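Local coordinates for protein lactoylglutathione lyase (Pseudomonas aeruginosa, PDB 4MTT) that belongs to the glyoxalase/bleomycin resistance/dioxygenase superfamily and, as a two-chain assembly, binds zinc with residues from both subunits, at residues M7-D12 / E56-W61; R95-A100 / F112-D117. All blocks are in the same frame, centred on the assembly; numbering follows the deposited sequence.

Interaction 1. Residues M7-D12 / E56-W61; sequences MLRVAD and ELTHNW. With ZN (zinc ion), chain E.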
loop_
_atom_site.group_PDB
_atom_site.type_symbol
_atom_site.label_atom_id
_atom_site.label_comp_id
_atom_site.label_asym_id
_atom_site.label_seq_id
_atom_site.Cartn_x
_atom_site.Cartn_y
_atom_site.Cartn_z
ATOM N N MET A 7 -1.678 -4.200 -2.799
ATOM C CA MET A 7 -1.157 -5.445 -3.359
ATOM C C MET A 7 0.316 -5.341 -3.740
ATOM O O MET A 7 0.690 -4.403 -4.414
ATOM C CB MET A 7 -2.010 -5.938 -4.547
ATOM C CG MET A 7 -1.649 -7.402 -4.994
ATOM S SD MET A 7 -0.200 -7.536 -6.074
ATOM C CE MET A 7 -0.951 -7.432 -7.651
ATOM N N LEU A 8 1.140 -6.313 -3.300
ATOM C CA LEU A 8 2.566 -6.464 -3.622
ATOM C C LEU A 8 2.842 -7.859 -4.193
ATOM O O LEU A 8 2.309 -8.860 -3.698
ATOM C CB LEU A 8 3.476 -6.257 -2.391
ATOM C CG LEU A 8 3.420 -4.876 -1.682
ATOM C CD1 LEU A 8 4.330 -4.859 -0.503
ATOM C CD2 LEU A 8 3.767 -3.703 -2.645
ATOM N N ARG A 9 3.722 -7.925 -5.198
ATOM C CA ARG A 9 4.130 -9.191 -5.795
ATOM C C ARG A 9 5.377 -9.691 -5.069
ATOM O O ARG A 9 6.319 -8.930 -4.804
ATOM C CB ARG A 9 4.345 -9.080 -7.316
ATOM C CG ARG A 9 3.049 -8.865 -8.096
ATOM C CD ARG A 9 3.271 -8.697 -9.590
ATOM N NE ARG A 9 2.067 -8.145 -10.199
ATOM C CZ ARG A 9 1.840 -6.852 -10.422
ATOM N NH1 ARG A 9 2.788 -5.952 -10.189
ATOM N NH2 ARG A 9 0.676 -6.455 -10.910
ATOM N N VAL A 10 5.361 -10.986 -4.717
ATOM C CA VAL A 10 6.438 -11.639 -3.968
ATOM C C VAL A 10 7.000 -12.804 -4.782
ATOM O O VAL A 10 6.251 -13.435 -5.512
ATOM C CB VAL A 10 5.961 -12.060 -2.532
ATOM C CG1 VAL A 10 5.578 -10.836 -1.707
ATOM C CG2 VAL A 10 4.791 -13.059 -2.582
ATOM N N ALA A 11 8.315 -13.056 -4.677
ATOM C CA ALA A 11 9.051 -14.117 -5.381
ATOM C C ALA A 11 8.822 -15.468 -4.692
ATOM O O ALA A 11 8.788 -16.503 -5.329
ATOM C CB ALA A 11 10.559 -13.793 -5.350
ATOM N N ASP A 12 8.712 -15.451 -3.385
ATOM C CA ASP A 12 8.563 -16.644 -2.574
ATOM C C ASP A 12 7.541 -16.311 -1.513
ATOM O O ASP A 12 7.845 -15.560 -0.565
ATOM C CB ASP A 12 9.931 -17.033 -1.981
ATOM C CG ASP A 12 9.920 -18.266 -1.081
ATOM O OD1 ASP A 12 8.855 -18.569 -0.495
ATOM O OD2 ASP A 12 11.001 -18.837 -0.849
ATOM N N GLU A 56 -2.213 -7.445 0.526
ATOM C CA GLU A 56 -2.401 -8.520 -0.441
ATOM C C GLU A 56 -1.028 -8.893 -1.016
ATOM O O GLU A 56 -0.354 -8.044 -1.598
ATOM C CB GLU A 56 -3.370 -8.089 -1.568
ATOM C CG GLU A 56 -3.643 -9.183 -2.601
ATOM C CD GLU A 56 -4.572 -8.862 -3.760
ATOM O OE1 GLU A 56 -4.851 -7.671 -4.035
ATOM O OE2 GLU A 56 -4.935 -9.818 -4.472
ATOM N N LEU A 57 -0.624 -10.164 -0.842
ATOM C CA LEU A 57 0.627 -10.685 -1.372
ATOM C C LEU A 57 0.272 -11.605 -2.519
ATOM O O LEU A 57 -0.544 -12.511 -2.336
ATOM C CB LEU A 57 1.430 -11.451 -0.299
ATOM C CG LEU A 57 1.762 -10.723 0.989
ATOM C CD1 LEU A 57 2.320 -11.724 2.068
ATOM C CD2 LEU A 57 2.694 -9.512 0.726
ATOM N N THR A 58 0.848 -11.351 -3.704
ATOM C CA THR A 58 0.575 -12.124 -4.927
ATOM C C THR A 58 1.808 -12.913 -5.309
ATOM O O THR A 58 2.917 -12.356 -5.399
ATOM C CB THR A 58 0.140 -11.204 -6.080
ATOM O OG1 THR A 58 -1.086 -10.581 -5.723
ATOM C CG2 THR A 58 -0.067 -11.955 -7.378
ATOM N N HIS A 59 1.598 -14.211 -5.531
ATOM C CA HIS A 59 2.667 -15.123 -5.906
ATOM C C HIS A 59 2.365 -15.837 -7.220
ATOM O O HIS A 59 1.469 -16.686 -7.294
ATOM C CB HIS A 59 2.962 -16.114 -4.756
ATOM C CG HIS A 59 4.078 -17.056 -5.071
ATOM N ND1 HIS A 59 3.874 -18.430 -5.122
ATOM C CD2 HIS A 59 5.361 -16.791 -5.412
ATOM C CE1 HIS A 59 5.033 -18.948 -5.485
ATOM N NE2 HIS A 59 5.960 -18.003 -5.646
ATOM N N ASN A 60 3.076 -15.448 -8.257
ATOM C CA ASN A 60 2.992 -16.070 -9.572
ATOM C C ASN A 60 3.992 -17.250 -9.541
ATOM O O ASN A 60 5.203 -17.038 -9.434
ATOM C CB ASN A 60 3.292 -15.051 -10.672
ATOM C CG ASN A 60 2.289 -13.917 -10.723
ATOM O OD1 ASN A 60 2.632 -12.742 -10.537
ATOM N ND2 ASN A 60 1.019 -14.238 -10.969
ATOM N N TRP A 61 3.457 -18.497 -9.533
ATOM C CA TRP A 61 4.210 -19.744 -9.408
ATOM C C TRP A 61 5.389 -19.864 -10.370
ATOM O O TRP A 61 6.393 -20.469 -10.010
ATOM C CB TRP A 61 3.287 -20.964 -9.576
ATOM C CG TRP A 61 2.120 -21.078 -8.621
ATOM C CD1 TRP A 61 1.731 -20.180 -7.670
ATOM C CD2 TRP A 61 1.117 -22.105 -8.637
ATOM N NE1 TRP A 61 0.585 -20.616 -7.048
ATOM C CE2 TRP A 61 0.202 -21.812 -7.604
ATOM C CE3 TRP A 61 0.948 -23.289 -9.381
ATOM C CZ2 TRP A 61 -0.859 -22.668 -7.275
ATOM C CZ3 TRP A 61 -0.108 -24.132 -9.065
ATOM C CH2 TRP A 61 -0.995 -23.821 -8.020
HETATM ZN ZN ZN E . -6.373 -6.464 -5.056
HETATM O O HOH W 1 0.526 -10.429 -10.760
HETATM O O HOH W 2 5.867 -14.641 -7.763
HETATM O O HOH W 3 -7.237 -8.261 -5.791
#
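E56 meets M7 at the start of a parallel strand pair, whose short axes run 31° apart. With CG anti to the backbone N (chi1 -178°) and the chain extended beyond it, E56 passes obliquely across M7 and reaches the metal, and its OE1 binds the zinc ion at 2.2 Å. That same oxygen lies 3.4 Å from M7 CG, so the thioether chain packs directly beside a first-shell ligand. H5, a water, and H74 and E122 of the second subunit complete the zinc site. The backbone carbonyl of E56 accepts L8 N at 2.9 Å.

L57 turns to the other face, where its CD2 comes within 4.0 Å of V10 CG1; helix 13-23 packs over both residues. T58 returns to the face of M7 and R9. The M7 chain, bent at its second and third torsions, brings SD to 3.2 Å from T58 OG1. Both backbone groups of T58 are used: its N donates to L8 O, and its O takes V10 N at 2.9 Å in a nearly straight bond (171° at the hydrogen).

At H59 the direct pairing gives way to side-chain contact, the ring presenting its edge to V10, with CD2 3.5 Å from V10 O and in the ring plane. N60 is joined to R9 through solvent: one water accepts from R9 NE at 2.8 Å, in the guanidinium plane, and donates to N60 OD1, which also has Y66 as a partner. Beyond M7 and L8 the sheet continues into an antiparallel strand of the second subunit. Parallel pairing of the first and last strands of a beta-alpha-beta-beta-beta module, with a metal-binding glutamate on the last, is characteristic of the glyoxalase fold.

Interaction 2. Residues R95-A100 / F112-D117; sequences RVTREA and FLEDPD. With TAM (tris(hydroxyethyl)aminomethane), chain D.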
loop_
_atom_site.group_PDB
_atom_site.type_symbol
_atom_site.label_atom_id
_atom_site.label_comp_id
_atom_site.label_asym_id
_atom_site.label_seq_id
_atom_site.Cartn_x
_atom_site.Cartn_y
_atom_site.Cartn_z
ATOM N N ARG A 95 16.090 -7.916 7.977
ATOM C CA ARG A 95 16.826 -6.685 7.766
ATOM C C ARG A 95 16.146 -5.457 8.351
ATOM O O ARG A 95 15.016 -5.116 7.954
ATOM C CB ARG A 95 17.066 -6.512 6.254
ATOM C CG ARG A 95 18.171 -5.551 5.860
ATOM C CD ARG A 95 18.414 -5.612 4.360
ATOM N NE ARG A 95 19.369 -6.661 3.992
ATOM C CZ ARG A 95 19.033 -7.861 3.523
ATOM N NH1 ARG A 95 17.756 -8.180 3.344
ATOM N NH2 ARG A 95 19.973 -8.750 3.223
ATOM N N VAL A 96 16.862 -4.779 9.280
ATOM C CA VAL A 96 16.482 -3.490 9.858
ATOM C C VAL A 96 17.411 -2.509 9.093
ATOM O O VAL A 96 18.635 -2.589 9.239
ATOM C CB VAL A 96 16.660 -3.394 11.411
ATOM C CG1 VAL A 96 16.404 -1.974 11.917
ATOM C CG2 VAL A 96 15.751 -4.383 12.141
ATOM N N THR A 97 16.832 -1.665 8.221
ATOM C CA THR A 97 17.585 -0.700 7.402
ATOM C C THR A 97 17.746 0.641 8.110
ATOM O O THR A 97 18.578 1.449 7.713
ATOM C CB THR A 97 16.969 -0.560 5.998
ATOM O OG1 THR A 97 15.623 -0.095 6.119
ATOM C CG2 THR A 97 17.013 -1.862 5.199
ATOM N N ARG A 98 16.937 0.882 9.143
ATOM C CA ARG A 98 16.988 2.067 9.978
ATOM C C ARG A 98 16.403 1.701 11.332
ATOM O O ARG A 98 15.202 1.417 11.452
ATOM C CB ARG A 98 16.258 3.284 9.356
ATOM C CG ARG A 98 16.460 4.561 10.161
ATOM C CD ARG A 98 15.498 5.683 9.821
ATOM N NE ARG A 98 15.744 6.881 10.640
ATOM C CZ ARG A 98 15.227 7.094 11.851
ATOM N NH1 ARG A 98 14.406 6.204 12.400
ATOM N NH2 ARG A 98 15.521 8.205 12.518
ATOM N N GLU A 99 17.288 1.690 12.345
ATOM C CA GLU A 99 16.984 1.414 13.743
ATOM C C GLU A 99 16.073 2.491 14.290
ATOM O O GLU A 99 16.155 3.640 13.853
ATOM C CB GLU A 99 18.306 1.357 14.561
ATOM C CG GLU A 99 18.160 1.214 16.078
ATOM C CD GLU A 99 17.312 0.048 16.562
ATOM O OE1 GLU A 99 17.244 -0.984 15.856
ATOM O OE2 GLU A 99 16.722 0.167 17.658
ATOM N N ALA A 100 15.211 2.117 15.264
ATOM C CA ALA A 100 14.285 3.016 15.938
ATOM C C ALA A 100 14.984 4.226 16.545
ATOM O O ALA A 100 16.055 4.106 17.151
ATOM C CB ALA A 100 13.523 2.274 17.014
ATOM N N PHE A 112 12.796 1.436 10.102
ATOM C CA PHE A 112 12.557 0.796 8.825
ATOM C C PHE A 112 13.041 -0.614 8.740
ATOM O O PHE A 112 14.197 -0.900 9.044
ATOM C CB PHE A 112 13.121 1.608 7.655
ATOM C CG PHE A 112 12.205 2.725 7.230
ATOM C CD1 PHE A 112 12.226 3.951 7.885
ATOM C CD2 PHE A 112 11.316 2.551 6.173
ATOM C CE1 PHE A 112 11.368 4.983 7.498
ATOM C CE2 PHE A 112 10.463 3.589 5.777
ATOM C CZ PHE A 112 10.500 4.796 6.439
ATOM N N LEU A 113 12.164 -1.493 8.250
ATOM C CA LEU A 113 12.526 -2.870 7.966
ATOM C C LEU A 113 12.340 -3.049 6.484
ATOM O O LEU A 113 11.653 -2.247 5.831
ATOM C CB LEU A 113 11.631 -3.899 8.690
ATOM C CG LEU A 113 11.183 -3.638 10.128
ATOM C CD1 LEU A 113 10.158 -4.708 10.564
ATOM C CD2 LEU A 113 12.377 -3.620 11.092
ATOM N N GLU A 114 12.939 -4.118 5.968
ATOM C CA GLU A 114 12.828 -4.578 4.611
ATOM C C GLU A 114 12.356 -6.012 4.720
ATOM O O GLU A 114 12.901 -6.796 5.520
ATOM C CB GLU A 114 14.183 -4.553 3.899
ATOM C CG GLU A 114 14.392 -3.326 3.040
ATOM C CD GLU A 114 15.591 -3.388 2.111
ATOM O OE1 GLU A 114 16.008 -4.503 1.719
ATOM O OE2 GLU A 114 16.095 -2.302 1.745
ATOM N N ASP A 115 11.332 -6.356 3.929
ATOM C CA ASP A 115 10.798 -7.698 3.890
ATOM C C ASP A 115 11.739 -8.560 3.013
ATOM O O ASP A 115 12.671 -7.988 2.417
ATOM C CB ASP A 115 9.323 -7.678 3.422
ATOM C CG ASP A 115 9.027 -7.561 1.940
ATOM O OD1 ASP A 115 9.995 -7.448 1.135
ATOM O OD2 ASP A 115 7.825 -7.603 1.571
ATOM N N PRO A 116 11.526 -9.900 2.863
ATOM C CA PRO A 116 12.459 -10.706 2.046
ATOM C C PRO A 116 12.614 -10.256 0.601
ATOM O O PRO A 116 13.680 -10.460 0.026
ATOM C CB PRO A 116 11.863 -12.128 2.131
ATOM C CG PRO A 116 11.168 -12.149 3.417
ATOM C CD PRO A 116 10.521 -10.778 3.498
ATOM N N ASP A 117 11.572 -9.624 0.032
ATOM C CA ASP A 117 11.591 -9.134 -1.345
ATOM C C ASP A 117 12.224 -7.761 -1.533
ATOM O O ASP A 117 12.364 -7.314 -2.677
ATOM C CB ASP A 117 10.182 -9.135 -1.927
ATOM C CG ASP A 117 9.721 -10.538 -2.139
ATOM O OD1 ASP A 117 9.975 -11.077 -3.227
ATOM O OD2 ASP A 117 9.183 -11.129 -1.183
HETATM C C TAM D . 13.812 -0.834 -2.009
HETATM C C1 TAM D . 13.836 0.620 -2.522
HETATM C C2 TAM D . 12.788 -1.718 -2.739
HETATM C C3 TAM D . 15.233 -1.433 -2.082
HETATM C C4 TAM D . 14.540 0.924 -3.855
HETATM C C5 TAM D . 11.491 -1.015 -3.132
HETATM C C6 TAM D . 15.469 -2.811 -1.458
HETATM N N TAM D . 13.388 -0.767 -0.601
HETATM O O4 TAM D . 14.025 0.142 -4.944
HETATM O O5 TAM D . 10.345 -1.834 -2.899
HETATM O O6 TAM D . 15.251 -3.832 -2.440
HETATM O O HOH W 4 14.492 -8.856 5.849
#
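A classic beta bulge sets T97 and R98 of the outer hairpin strand together opposite F112. Its evidence is the doubly used carbonyl of F112, whose O accepts T97 N at 2.9 Å in a bent bond (138° at the hydrogen) and R98 N at a longer 3.3 Å. In return F112 N donates to R98 O at 2.8 Å, in the carbonyl plane and on a lone pair. Before the bulge, E114 N bonds to R95 O at 3.0 Å.

The hairpin joins the second and third strands, in sequence, of the second beta-alpha-beta-beta-beta module, with 95-99 outermost in its sheet within this chain. On the helix-covered face V96 CG2 meets L113 CD2 at 3.6 Å, with helices 82-91 and 13-23 packed against the pair.

At the bulge the T97 side chain crosses that of E114 at about a right angle. A chi1 of 60° places T97 OG1 between the backbone N and carbonyl carbon and directs CG2 to E114 CG, 3.7 Å away. R95 NH1 stays 4.4 Å from E114 OE1, which lies well out of the guanidinium plane, so any attraction is probably one of charge alone, with no N-H aimed at the oxygen. E114 OE2 also touches tris(hydroxyethyl)aminomethane, 3.3 Å from its C6.

From the N terminus, strand 2-9 pairs in interaction 1 with strand 54-60, closing a loop that holds helix 13-23 and strands 27-34 and 39-45. Interaction 2 lies further along the chain, past strand 72-79 and helix 82-91, and closes a hairpin, with 11 residues between its segments. The two are therefore in series, neither nested nor crossed, and each belongs to a different four-stranded sheet. Although their centres are about 19 Å apart, their ends meet: A11 N probably donates to D117 OD1 at 3.0 Å, and V10 CB packs 3.6 Å from D117 OD2, tying the two modules together.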